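Local coordinates for protein pyridoxal kinase (Entamoeba histolytica, PDB 4S1H) that probably catalyses the ATP- and magnesium-dependent phosphorylation of pyridoxal to pyridoxal 5'-phosphate, at residues A[5-10]-A[17-22]; A[109-114]-A[219-224]; A[24-27]-A[32-35]; A[76-81]-A[227-232]. All coordinates share one frame; numbering follows the deposited sequence.

Contact 1. Residues A[5-10]-A[17-22]; sequences VLTISS and VGNRCG
The flat amide of Asn19 is held at both its ends by Thr7. At one end OD1 takes the proton of Thr7 OG1 at 2.7 Å, the donor lying in the carbonyl plane on a lone pair. At the other, ND2 donates to Thr7 O at 3.0 Å in a nearly straight bond (168°). That oxygen lies almost in the amide plane of Asn19, although ND2 stands well above the plane of the Thr7 peptide carbonyl. A flip would set OD1 against Thr7 O, so the two bonds probably fix the amide's orientation. Asn19 reaches Thr7 with chi1 at -102°, well away from a staggered value. Thr7 OG1 is also bonded to the hydroxyl of Tyr222, so the hydroxyl sits in a small buried polar network.

Strand 5-9 and helix 18-28 begin a beta-alpha-beta unit whose next strand is 33-41, part of the ribokinase-like alpha/beta fold. The short axes come within 8.0 Å and run at 148°, which suits a chain that leaves the strand, turns and comes back over the sheet as a helix. Asn19 N closes the loop by donating to Ser10 O at 2.8 Å.

Next to that bond the two segments come close: Gly18 CA is 3.5 Å from Ser10 OG and 3.7 Å from Ser9 OG. Gly18 has a positive phi and offers only hydrogens there. Its N is bound by Asp218, and Ser9 OG by the backbone N of Tyr83. Ser10 belongs to the pyridoxal 5'-phosphate site seen in another structure of this protein.

Contact 2. Residues A[109-114]-A[219-224]; sequences LCDPIL and TLTYIL. With MG (magnesium ion), chain D.
Asp111, following Leu109 and Cys110 of strand 107-110, comes opposite Thr221 of helix 216-229, their CA atoms 7.2 Å apart. Leu109 and Asp111, two residues apart on the extended chain, both direct their CB atoms at the helix, while Cys110 between them turns its back on it. The helix answers with Thr221 and, one turn on, Leu224.

Away from the metal the contact is apolar. Leu109 CD2 reaches the methyl CG2 of Thr221 at 3.6 Å, and its other branch, CD1, lies more loosely against Leu224 CD2. With OG1 anti to the carbonyl carbon (chi1 -71°), Thr221 turns its methyl CG2 to Leu109 and keeps OG1 beside its own backbone N, where it bonds to Gly217 O a turn earlier. The same hydroxyl stands 2.8 Å from Asp111 OD2.

The carboxylate divides its work. OD1 binds magnesium directly at 2.0 Å, whereas OD2 lies within hydrogen-bonding distance of water 1, a metal ligand that probably donates to it. Thr141 O and four waters bring the ligands to six. Water 2 donates to Pro112 O at 2.9 Å, and water 3 is hydrogen-bonded to Thr221 OG1 at 2.7 Å.

Both segments therefore hold the ion, Asp111 directly and Thr221 through water. With ADP about 6 Å from the Asp111 side chain, the hydrated magnesium is placed close to the nucleotide, consistent with a part in handling phosphate.

Contact 3. Residues A[24-27]-A[32-35]; sequences IILD and QSIF
Apolar contact is carried by Leu26, whose CD1 lies against the Phe35 ring, 3.9 Å from CE2 and nearly as close to CZ. The methyl approaches the ring obliquely. Leu26 CB also comes within 4.1 Å of Phe35 CZ, so the leucine lies against the CE2-CZ end of the ring with both its root and one branch. Phe35 CG stands anti to its carbonyl carbon (chi1 -56°), which swings the ring out from the strand to the helix.

Polar atoms are tucked in beside this patch rather than paired across it. Ser33 OG packs on Leu26 CD1 at 3.6 Å, and its hydrogen bond goes to the backbone O of Ile31. The Asp27 carboxylate brings OD1 to 4.2 Å from Phe35 CE1, its plane almost perpendicular (85°) to the ring. That oxygen forms a salt bridge with Arg20 of the second subunit, and the arginine also packs on Phe35.

This is the second half of the beta-alpha-beta unit begun by strand 5-9: helix 18-28 lies against strand 33-41, the neighbour of strand 5-9 in the sheet. Helix 216-229 packs beside it, with Ser226 against Leu26, while the Asp27 side faces the dimer interface.

Contact 4. Residues A[76-81]-A[227-232]; sequences IEFLVT and WIIKGI
Phe78 lays one face of its ring against the CG1 methylene of Ile229, which sits 3.4 Å from the ring centroid and only 3° off the ring normal. This is a CH-pi contact centred almost exactly: CG1 is practically equidistant from the six ring carbons, with Phe78 CE2 at 3.7 Å. The two side chains run past each other in opposite directions, so Ile229 CD1 carries on toward the root of the phenylalanine and comes to 3.9 Å from Phe78 CG. Chi1 of Ile229 (-69°) holds CG1 anti to its carbonyl carbon, sending the longer branch over the ring.

A looser touch adds to this. Ile228 CG2 meets Phe78 CE1 obliquely at 4.3 Å, so consecutive residues of the helix share the ring. Val5 of the adjoining strand packs on both Phe78 and Ile229, and Tyr107 lies beside Phe78 on the next strand.

Just past these isoleucines the helix stops. Gly231 takes a positive phi, and two backbone bonds reach back into the last turn: Ile232 N to Trp227 O and Gly231 N to Ile228 O, each 3.0 Å. That is a Schellman motif, the classical C-terminal end of a helix closed by glycine. It follows directly on the last helical turn, which through Ile228 and Ile229 meets the start of strand 78-81 in the helix-on-sheet layering of the ribokinase-like alpha/beta fold.

Overall arrangement
All four contacts set helices 18-28 and 216-229 against one sheet, in which strands 33-41, 5-9, 78-81 and 107-110 are successive neighbours. Contacts 1 and 3 share helix 18-28 and lie with centres 8 Å apart; contacts 2 and 4 share helix 216-229, and their centres are 12 Å apart. Tyr222 of contact 2 joins the two helices: its CD2 is 3.5 Å from Gly22 CA of contact 1, and its CD1 packs on Leu26 of contact 3. Contact 2 holds one of the two magnesium ions, with the Ser9 side chain of contact 1 about 10 Å from a bound magnesium. Contact 4 lies farther off, the Ile228 side chain about 13 Å away, and contact 3 borders the second subunit.

Contact 1. Residues A[5-10]-A[17-22]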
loop_
_atom_site.group_PDB
_atom_site.type_symbol
_atom_site.label_atom_id
_atom_site.label_comp_id
_atom_site.label_asym_id
_atom_site.label_seq_id
_atom_site.Cartn_x
_atom_site.Cartn_y
_atom_site.Cartn_z
ATOM N N VAL A 5 -12.505 -0.780 6.877
ATOM C CA VAL A 5 -12.066 -2.099 6.469
ATOM C C VAL A 5 -10.779 -2.488 7.169
ATOM O O VAL A 5 -9.900 -1.653 7.341
ATOM C CB VAL A 5 -11.810 -2.175 4.929
ATOM C CG1 VAL A 5 -11.379 -3.565 4.491
ATOM C CG2 VAL A 5 -13.053 -1.712 4.171
ATOM N N LEU A 6 -10.666 -3.763 7.524
ATOM C CA LEU A 6 -9.392 -4.339 7.959
ATOM C C LEU A 6 -9.081 -5.464 7.013
ATOM O O LEU A 6 -9.939 -6.337 6.780
ATOM C CB LEU A 6 -9.478 -4.844 9.389
ATOM C CG LEU A 6 -8.383 -5.762 9.893
ATOM C CD1 LEU A 6 -7.077 -4.968 9.989
ATOM C CD2 LEU A 6 -8.794 -6.335 11.242
ATOM N N THR A 7 -7.889 -5.410 6.439
ATOM C CA THR A 7 -7.484 -6.420 5.460
ATOM C C THR A 7 -6.103 -6.948 5.801
ATOM O O THR A 7 -5.131 -6.191 6.010
ATOM C CB THR A 7 -7.592 -5.919 3.999
ATOM O OG1 THR A 7 -6.916 -6.839 3.132
ATOM C CG2 THR A 7 -7.000 -4.571 3.832
ATOM N N ILE A 8 -6.027 -8.256 5.878
ATOM C CA ILE A 8 -4.859 -8.985 6.332
ATOM C C ILE A 8 -4.414 -9.874 5.199
ATOM O O ILE A 8 -5.107 -10.856 4.853
ATOM C CB ILE A 8 -5.212 -9.831 7.596
ATOM C CG1 ILE A 8 -5.738 -8.947 8.734
ATOM C CG2 ILE A 8 -4.038 -10.696 8.018
ATOM C CD1 ILE A 8 -6.334 -9.700 9.913
ATOM N N SER A 9 -3.285 -9.573 4.586
ATOM C CA SER A 9 -2.823 -10.327 3.434
ATOM C C SER A 9 -1.370 -9.981 3.114
ATOM O O SER A 9 -0.716 -9.241 3.868
ATOM C CB SER A 9 -3.726 -10.094 2.216
ATOM O OG SER A 9 -3.412 -11.012 1.174
ATOM N N SER A 10 -0.857 -10.527 2.037
ATOM C CA SER A 10 0.560 -10.455 1.712
ATOM C C SER A 10 0.956 -9.096 1.164
ATOM O O SER A 10 0.114 -8.295 0.786
ATOM C CB SER A 10 0.895 -11.502 0.650
ATOM O OG SER A 10 -0.016 -11.384 -0.438
ATOM N N VAL A 17 0.207 -7.980 -5.830
ATOM C CA VAL A 17 -0.566 -9.095 -5.235
ATOM C C VAL A 17 -1.067 -8.669 -3.868
ATOM O O VAL A 17 -0.621 -7.639 -3.332
ATOM C CB VAL A 17 0.253 -10.410 -5.114
ATOM C CG1 VAL A 17 0.704 -10.897 -6.483
ATOM C CG2 VAL A 17 1.441 -10.249 -4.185
ATOM N N GLY A 18 -1.997 -9.464 -3.321
ATOM C CA GLY A 18 -2.448 -9.365 -1.969
ATOM C C GLY A 18 -2.836 -7.976 -1.519
ATOM O O GLY A 18 -3.569 -7.238 -2.212
ATOM N N ASN A 19 -2.314 -7.596 -0.359
ATOM C CA ASN A 19 -2.633 -6.271 0.179
ATOM C C ASN A 19 -2.149 -5.082 -0.661
ATOM O O ASN A 19 -2.699 -4.003 -0.529
ATOM C CB ASN A 19 -2.177 -6.106 1.639
ATOM C CG ASN A 19 -3.303 -6.240 2.627
ATOM O OD1 ASN A 19 -4.479 -6.215 2.266
ATOM N ND2 ASN A 19 -2.958 -6.368 3.884
ATOM N N ARG A 20 -1.172 -5.271 -1.534
ATOM C CA ARG A 20 -0.785 -4.225 -2.468
ATOM C C ARG A 20 -1.909 -3.925 -3.472
ATOM O O ARG A 20 -2.228 -2.763 -3.721
ATOM C CB ARG A 20 0.541 -4.550 -3.123
ATOM C CG ARG A 20 1.146 -3.465 -3.937
ATOM C CD ARG A 20 1.763 -2.309 -3.135
ATOM N NE ARG A 20 2.044 -1.318 -4.183
ATOM C CZ ARG A 20 1.424 -0.156 -4.403
ATOM N NH1 ARG A 20 0.481 0.316 -3.581
ATOM N NH2 ARG A 20 1.742 0.523 -5.488
ATOM N N CYS A 21 -2.514 -4.970 -4.047
ATOM C CA CYS A 21 -3.778 -4.820 -4.810
ATOM C C CYS A 21 -4.852 -4.138 -3.984
ATOM O O CYS A 21 -5.544 -3.252 -4.466
ATOM C CB CYS A 21 -4.300 -6.171 -5.295
ATOM S SG CYS A 21 -3.205 -6.927 -6.479
ATOM N N GLY A 22 -4.997 -4.562 -2.730
ATOM C CA GLY A 22 -5.986 -4.014 -1.842
ATOM C C GLY A 22 -5.785 -2.539 -1.617
ATOM O O GLY A 22 -6.740 -1.771 -1.671
#

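Contact 2. Residues A[109-114]-A[219-224]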
loop_
_atom_site.group_PDB
_atom_site.type_symbol
_atom_site.label_atom_id
_atom_site.label_comp_id
_atom_site.label_asym_id
_atom_site.label_seq_id
_atom_site.Cartn_x
_atom_site.Cartn_y
_atom_site.Cartn_z
ATOM N N LEU A 109 -15.182 -11.199 4.214
ATOM C CA LEU A 109 -14.831 -11.866 2.971
ATOM C C LEU A 109 -13.505 -12.568 3.177
ATOM O O LEU A 109 -12.469 -11.919 3.357
ATOM C CB LEU A 109 -14.736 -10.852 1.819
ATOM C CG LEU A 109 -14.521 -11.400 0.395
ATOM C CD1 LEU A 109 -14.814 -10.297 -0.610
ATOM C CD2 LEU A 109 -13.141 -11.961 0.153
ATOM N N CYS A 110 -13.510 -13.885 3.145
ATOM C CA CYS A 110 -12.321 -14.699 3.259
ATOM C C CYS A 110 -11.913 -15.135 1.866
ATOM O O CYS A 110 -12.663 -15.843 1.181
ATOM C CB CYS A 110 -12.555 -15.906 4.169
ATOM S SG CYS A 110 -11.102 -16.948 4.390
ATOM N N ASP A 111 -10.752 -14.698 1.422
ATOM C CA ASP A 111 -10.216 -15.126 0.134
ATOM C C ASP A 111 -9.105 -16.122 0.426
ATOM O O ASP A 111 -7.984 -15.728 0.726
ATOM C CB ASP A 111 -9.643 -13.895 -0.569
ATOM C CG ASP A 111 -9.285 -14.144 -1.986
ATOM O OD1 ASP A 111 -9.834 -15.092 -2.588
ATOM O OD2 ASP A 111 -8.501 -13.327 -2.550
ATOM N N PRO A 112 -9.407 -17.420 0.387
ATOM C CA PRO A 112 -8.398 -18.416 0.709
ATOM C C PRO A 112 -7.386 -18.478 -0.429
ATOM O O PRO A 112 -7.766 -18.672 -1.565
ATOM C CB PRO A 112 -9.206 -19.694 0.840
ATOM C CG PRO A 112 -10.391 -19.504 -0.043
ATOM C CD PRO A 112 -10.644 -18.015 -0.116
ATOM N N ILE A 113 -6.118 -18.279 -0.111
ATOM C CA ILE A 113 -5.033 -18.316 -1.093
ATOM C C ILE A 113 -4.206 -19.544 -0.795
ATOM O O ILE A 113 -3.400 -19.581 0.127
ATOM C CB ILE A 113 -4.132 -17.066 -1.051
ATOM C CG1 ILE A 113 -4.982 -15.798 -1.061
ATOM C CG2 ILE A 113 -3.141 -17.093 -2.208
ATOM C CD1 ILE A 113 -5.901 -15.659 -2.251
ATOM N N LEU A 114 -4.430 -20.567 -1.587
ATOM C CA LEU A 114 -3.773 -21.843 -1.359
ATOM C C LEU A 114 -3.049 -22.368 -2.595
ATOM O O LEU A 114 -2.008 -23.010 -2.468
ATOM C CB LEU A 114 -4.774 -22.874 -0.867
ATOM C CG LEU A 114 -5.530 -22.533 0.410
ATOM C CD1 LEU A 114 -6.551 -23.615 0.673
ATOM C CD2 LEU A 114 -4.575 -22.423 1.573
ATOM N N THR A 219 -7.237 -8.960 -7.082
ATOM C CA THR A 219 -7.856 -7.789 -7.697
ATOM C C THR A 219 -9.371 -7.967 -7.720
ATOM O O THR A 219 -10.105 -7.085 -7.305
ATOM C CB THR A 219 -7.268 -7.563 -9.086
ATOM O OG1 THR A 219 -5.867 -7.292 -8.954
ATOM C CG2 THR A 219 -7.968 -6.446 -9.822
ATOM N N LEU A 220 -9.846 -9.136 -8.142
ATOM C CA LEU A 220 -11.288 -9.416 -8.081
ATOM C C LEU A 220 -11.876 -9.198 -6.678
ATOM O O LEU A 220 -12.925 -8.545 -6.527
ATOM C CB LEU A 220 -11.620 -10.857 -8.551
ATOM C CG LEU A 220 -13.088 -11.343 -8.408
ATOM C CD1 LEU A 220 -14.057 -10.439 -9.142
ATOM C CD2 LEU A 220 -13.206 -12.775 -8.873
ATOM N N THR A 221 -11.214 -9.758 -5.672
ATOM C CA THR A 221 -11.653 -9.688 -4.302
ATOM C C THR A 221 -11.857 -8.221 -3.884
ATOM O O THR A 221 -12.913 -7.896 -3.319
ATOM C CB THR A 221 -10.613 -10.332 -3.385
ATOM O OG1 THR A 221 -10.617 -11.750 -3.571
ATOM C CG2 THR A 221 -10.861 -10.017 -1.914
ATOM N N TYR A 222 -10.885 -7.353 -4.148
ATOM C CA TYR A 222 -11.006 -5.958 -3.659
ATOM C C TYR A 222 -11.960 -5.093 -4.475
ATOM O O TYR A 222 -12.634 -4.242 -3.916
ATOM C CB TYR A 222 -9.634 -5.297 -3.510
ATOM C CG TYR A 222 -8.869 -5.960 -2.396
ATOM C CD1 TYR A 222 -9.203 -5.728 -1.048
ATOM C CD2 TYR A 222 -7.841 -6.832 -2.668
ATOM C CE1 TYR A 222 -8.514 -6.372 -0.014
ATOM C CE2 TYR A 222 -7.156 -7.477 -1.642
ATOM C CZ TYR A 222 -7.506 -7.245 -0.334
ATOM O OH TYR A 222 -6.839 -7.866 0.689
ATOM N N ILE A 223 -12.105 -5.369 -5.767
ATOM C CA ILE A 223 -13.108 -4.624 -6.552
ATOM C C ILE A 223 -14.517 -5.058 -6.101
ATOM O O ILE A 223 -15.381 -4.212 -5.856
ATOM C CB ILE A 223 -12.943 -4.787 -8.074
ATOM C CG1 ILE A 223 -11.565 -4.250 -8.525
ATOM C CG2 ILE A 223 -14.038 -3.998 -8.794
ATOM C CD1 ILE A 223 -11.188 -4.579 -9.960
ATOM N N LEU A 224 -14.729 -6.368 -6.023
ATOM C CA LEU A 224 -16.012 -6.907 -5.511
ATOM C C LEU A 224 -16.394 -6.330 -4.146
ATOM O O LEU A 224 -17.479 -5.776 -3.966
ATOM C CB LEU A 224 -15.910 -8.429 -5.410
ATOM C CG LEU A 224 -17.057 -9.139 -4.698
ATOM C CD1 LEU A 224 -18.351 -8.888 -5.439
ATOM C CD2 LEU A 224 -16.717 -10.611 -4.593
HETATM MG MG MG D . -9.794 -15.795 -4.456
HETATM O O HOH W 1 -7.957 -14.652 -4.922
HETATM O O HOH W 2 -8.674 -17.329 -3.912
HETATM O O HOH W 3 -10.909 -13.900 -5.177
HETATM O O HOH W 4 -9.906 -16.456 -6.395
#

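Contact 3. Residues A[24-27]-A[32-35]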
loop_
_atom_site.group_PDB
_atom_site.type_symbol
_atom_site.label_atom_id
_atom_site.label_comp_id
_atom_site.label_asym_id
_atom_site.label_seq_id
_atom_site.Cartn_x
_atom_site.Cartn_y
_atom_site.Cartn_z
ATOM N N ILE A 24 -4.233 -0.312 -3.601
ATOM C CA ILE A 24 -4.493 0.407 -4.823
ATOM C C ILE A 24 -6.003 0.546 -5.033
ATOM O O ILE A 24 -6.497 1.624 -5.364
ATOM C CB ILE A 24 -3.854 -0.297 -6.038
ATOM C CG1 ILE A 24 -2.331 -0.209 -5.939
ATOM C CG2 ILE A 24 -4.337 0.323 -7.355
ATOM C CD1 ILE A 24 -1.615 -1.222 -6.817
ATOM N N ILE A 25 -6.726 -0.558 -4.853
ATOM C CA ILE A 25 -8.152 -0.577 -5.170
ATOM C C ILE A 25 -8.962 0.209 -4.119
ATOM O O ILE A 25 -9.748 1.094 -4.470
ATOM C CB ILE A 25 -8.676 -2.012 -5.374
ATOM C CG1 ILE A 25 -7.929 -2.614 -6.557
ATOM C CG2 ILE A 25 -10.181 -1.984 -5.584
ATOM C CD1 ILE A 25 -7.970 -4.131 -6.635
ATOM N N LEU A 26 -8.791 -0.133 -2.855
ATOM C CA LEU A 26 -9.524 0.549 -1.768
ATOM C C LEU A 26 -9.155 2.031 -1.692
ATOM O O LEU A 26 -10.047 2.874 -1.500
ATOM C CB LEU A 26 -9.310 -0.150 -0.432
ATOM C CG LEU A 26 -9.963 -1.526 -0.299
ATOM C CD1 LEU A 26 -9.429 -2.319 0.882
ATOM C CD2 LEU A 26 -11.481 -1.429 -0.216
ATOM N N ASP A 27 -7.890 2.362 -1.895
ATOM C CA ASP A 27 -7.514 3.803 -1.991
ATOM C C ASP A 27 -8.280 4.504 -3.150
ATOM O O ASP A 27 -8.831 5.601 -2.973
ATOM C CB ASP A 27 -5.981 4.040 -2.160
ATOM C CG ASP A 27 -5.120 3.594 -0.928
ATOM O OD1 ASP A 27 -5.648 3.289 0.174
ATOM O OD2 ASP A 27 -3.859 3.523 -1.081
ATOM N N GLN A 32 -11.500 4.062 3.574
ATOM C CA GLN A 32 -10.421 4.107 4.551
ATOM C C GLN A 32 -10.248 2.717 5.164
ATOM O O GLN A 32 -11.210 2.134 5.688
ATOM C CB GLN A 32 -10.702 5.130 5.627
ATOM C CG GLN A 32 -9.516 5.262 6.562
ATOM C CD GLN A 32 -9.608 6.435 7.505
ATOM O OE1 GLN A 32 -9.948 7.543 7.094
ATOM N NE2 GLN A 32 -9.288 6.206 8.775
ATOM N N SER A 33 -9.026 2.187 5.079
ATOM C CA SER A 33 -8.744 0.787 5.431
ATOM C C SER A 33 -7.434 0.630 6.200
ATOM O O SER A 33 -6.525 1.455 6.054
ATOM C CB SER A 33 -8.683 -0.043 4.162
ATOM O OG SER A 33 -9.879 0.130 3.414
ATOM N N ILE A 34 -7.384 -0.407 7.018
ATOM C CA ILE A 34 -6.193 -0.853 7.694
ATOM C C ILE A 34 -5.627 -2.028 6.894
ATOM O O ILE A 34 -6.349 -2.984 6.605
ATOM C CB ILE A 34 -6.514 -1.314 9.131
ATOM C CG1 ILE A 34 -7.182 -0.201 9.948
ATOM C CG2 ILE A 34 -5.259 -1.838 9.808
ATOM C CD1 ILE A 34 -7.767 -0.694 11.267
ATOM N N PHE A 35 -4.337 -1.966 6.573
ATOM C CA PHE A 35 -3.654 -3.006 5.806
ATOM C C PHE A 35 -2.564 -3.659 6.652
ATOM O O PHE A 35 -1.430 -3.133 6.764
ATOM C CB PHE A 35 -3.078 -2.466 4.496
ATOM C CG PHE A 35 -4.086 -1.808 3.608
ATOM C CD1 PHE A 35 -4.401 -0.448 3.750
ATOM C CD2 PHE A 35 -4.753 -2.542 2.626
ATOM C CE1 PHE A 35 -5.344 0.154 2.916
ATOM C CE2 PHE A 35 -5.663 -1.912 1.785
ATOM C CZ PHE A 35 -5.990 -0.590 1.952
#

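Contact 4. Residues A[76-81]-A[227-232]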
loop_
_atom_site.group_PDB
_atom_site.type_symbol
_atom_site.label_atom_id
_atom_site.label_comp_id
_atom_site.label_asym_id
_atom_site.label_seq_id
_atom_site.Cartn_x
_atom_site.Cartn_y
_atom_site.Cartn_z
ATOM N N ILE A 76 -14.664 -0.866 12.399
ATOM C CA ILE A 76 -14.536 -1.795 11.284
ATOM C C ILE A 76 -15.907 -2.384 10.960
ATOM O O ILE A 76 -16.593 -2.790 11.861
ATOM C CB ILE A 76 -13.534 -2.929 11.652
ATOM C CG1 ILE A 76 -12.105 -2.386 11.740
ATOM C CG2 ILE A 76 -13.566 -4.090 10.672
ATOM C CD1 ILE A 76 -11.672 -1.571 10.554
ATOM N N GLU A 77 -16.311 -2.301 9.704
ATOM C CA GLU A 77 -17.558 -2.968 9.216
ATOM C C GLU A 77 -17.294 -4.131 8.269
ATOM O O GLU A 77 -18.220 -4.904 7.961
ATOM C CB GLU A 77 -18.461 -1.944 8.534
ATOM C CG GLU A 77 -18.917 -0.814 9.454
ATOM C CD GLU A 77 -19.677 0.281 8.720
ATOM O OE1 GLU A 77 -20.477 -0.035 7.809
ATOM O OE2 GLU A 77 -19.488 1.465 9.060
ATOM N N PHE A 78 -16.056 -4.236 7.790
ATOM C CA PHE A 78 -15.666 -5.178 6.749
ATOM C C PHE A 78 -14.296 -5.722 7.056
ATOM O O PHE A 78 -13.385 -4.971 7.450
ATOM C CB PHE A 78 -15.671 -4.513 5.367
ATOM C CG PHE A 78 -17.015 -4.001 4.969
ATOM C CD1 PHE A 78 -17.921 -4.854 4.302
ATOM C CD2 PHE A 78 -17.414 -2.730 5.295
ATOM C CE1 PHE A 78 -19.189 -4.406 3.953
ATOM C CE2 PHE A 78 -18.676 -2.266 4.978
ATOM C CZ PHE A 78 -19.550 -3.101 4.286
ATOM N N LEU A 79 -14.153 -7.034 6.857
ATOM C CA LEU A 79 -12.917 -7.721 7.070
ATOM C C LEU A 79 -12.578 -8.505 5.844
ATOM O O LEU A 79 -13.479 -9.102 5.252
ATOM C CB LEU A 79 -13.079 -8.643 8.249
ATOM C CG LEU A 79 -11.875 -9.449 8.677
ATOM C CD1 LEU A 79 -10.779 -8.555 9.218
ATOM C CD2 LEU A 79 -12.332 -10.404 9.748
ATOM N N VAL A 80 -11.304 -8.497 5.458
ATOM C CA VAL A 80 -10.797 -9.338 4.356
ATOM C C VAL A 80 -9.563 -10.047 4.810
ATOM O O VAL A 80 -8.695 -9.422 5.463
ATOM C CB VAL A 80 -10.441 -8.545 3.090
ATOM C CG1 VAL A 80 -9.878 -9.448 2.001
ATOM C CG2 VAL A 80 -11.640 -7.791 2.589
ATOM N N THR A 81 -9.458 -11.321 4.492
ATOM C CA THR A 81 -8.225 -12.044 4.654
ATOM C C THR A 81 -7.806 -12.610 3.333
ATOM O O THR A 81 -8.667 -12.992 2.488
ATOM C CB THR A 81 -8.294 -13.105 5.774
ATOM O OG1 THR A 81 -9.219 -14.117 5.376
ATOM C CG2 THR A 81 -8.716 -12.516 7.119
ATOM N N TRP A 227 -17.462 -2.593 -4.194
ATOM C CA TRP A 227 -18.841 -2.376 -4.631
ATOM C C TRP A 227 -19.873 -2.851 -3.589
ATOM O O TRP A 227 -20.863 -2.185 -3.383
ATOM C CB TRP A 227 -19.114 -3.044 -5.972
ATOM C CG TRP A 227 -18.512 -2.347 -7.131
ATOM C CD1 TRP A 227 -17.713 -2.896 -8.063
ATOM C CD2 TRP A 227 -18.671 -0.957 -7.495
ATOM N NE1 TRP A 227 -17.356 -1.948 -8.994
ATOM C CE2 TRP A 227 -17.921 -0.747 -8.657
ATOM C CE3 TRP A 227 -19.385 0.129 -6.949
ATOM C CZ2 TRP A 227 -17.823 0.505 -9.284
ATOM C CZ3 TRP A 227 -19.274 1.386 -7.560
ATOM C CH2 TRP A 227 -18.507 1.561 -8.721
ATOM N N ILE A 228 -19.576 -3.934 -2.891
ATOM C CA ILE A 228 -20.402 -4.324 -1.748
ATOM C C ILE A 228 -20.460 -3.216 -0.696
ATOM O O ILE A 228 -21.535 -2.869 -0.196
ATOM C CB ILE A 228 -19.909 -5.623 -1.120
ATOM C CG1 ILE A 228 -20.142 -6.813 -2.067
ATOM C CG2 ILE A 228 -20.614 -5.881 0.200
ATOM C CD1 ILE A 228 -19.401 -8.057 -1.685
ATOM N N ILE A 229 -19.298 -2.681 -0.377
ATOM C CA ILE A 229 -19.227 -1.562 0.549
ATOM C C ILE A 229 -20.067 -0.374 0.094
ATOM O O ILE A 229 -20.748 0.279 0.921
ATOM C CB ILE A 229 -17.747 -1.157 0.856
ATOM C CG1 ILE A 229 -17.087 -2.258 1.680
ATOM C CG2 ILE A 229 -17.675 0.185 1.583
ATOM C CD1 ILE A 229 -15.582 -2.152 1.831
ATOM N N LYS A 230 -20.002 -0.050 -1.194
ATOM C CA LYS A 230 -20.788 1.055 -1.764
ATOM C C LYS A 230 -22.308 0.767 -1.851
ATOM O O LYS A 230 -23.070 1.645 -2.272
ATOM C CB LYS A 230 -20.230 1.460 -3.137
ATOM C CG LYS A 230 -18.786 1.991 -3.144
ATOM C CD LYS A 230 -18.638 3.311 -2.437
ATOM C CE LYS A 230 -17.167 3.693 -2.349
ATOM N NZ LYS A 230 -17.009 4.969 -1.602
ATOM N N GLY A 231 -22.743 -0.429 -1.459
ATOM C CA GLY A 231 -24.148 -0.771 -1.377
ATOM C C GLY A 231 -24.716 -1.446 -2.609
ATOM O O GLY A 231 -25.930 -1.537 -2.752
ATOM N N ILE A 232 -23.851 -1.900 -3.508
ATOM C CA ILE A 232 -24.297 -2.572 -4.762
ATOM C C ILE A 232 -24.683 -4.021 -4.435
ATOM O O ILE A 232 -23.925 -4.701 -3.766
ATOM C CB ILE A 232 -23.172 -2.534 -5.831
ATOM C CG1 ILE A 232 -22.727 -1.091 -6.091
ATOM C CG2 ILE A 232 -23.575 -3.188 -7.143
ATOM C CD1 ILE A 232 -23.839 -0.141 -6.442
#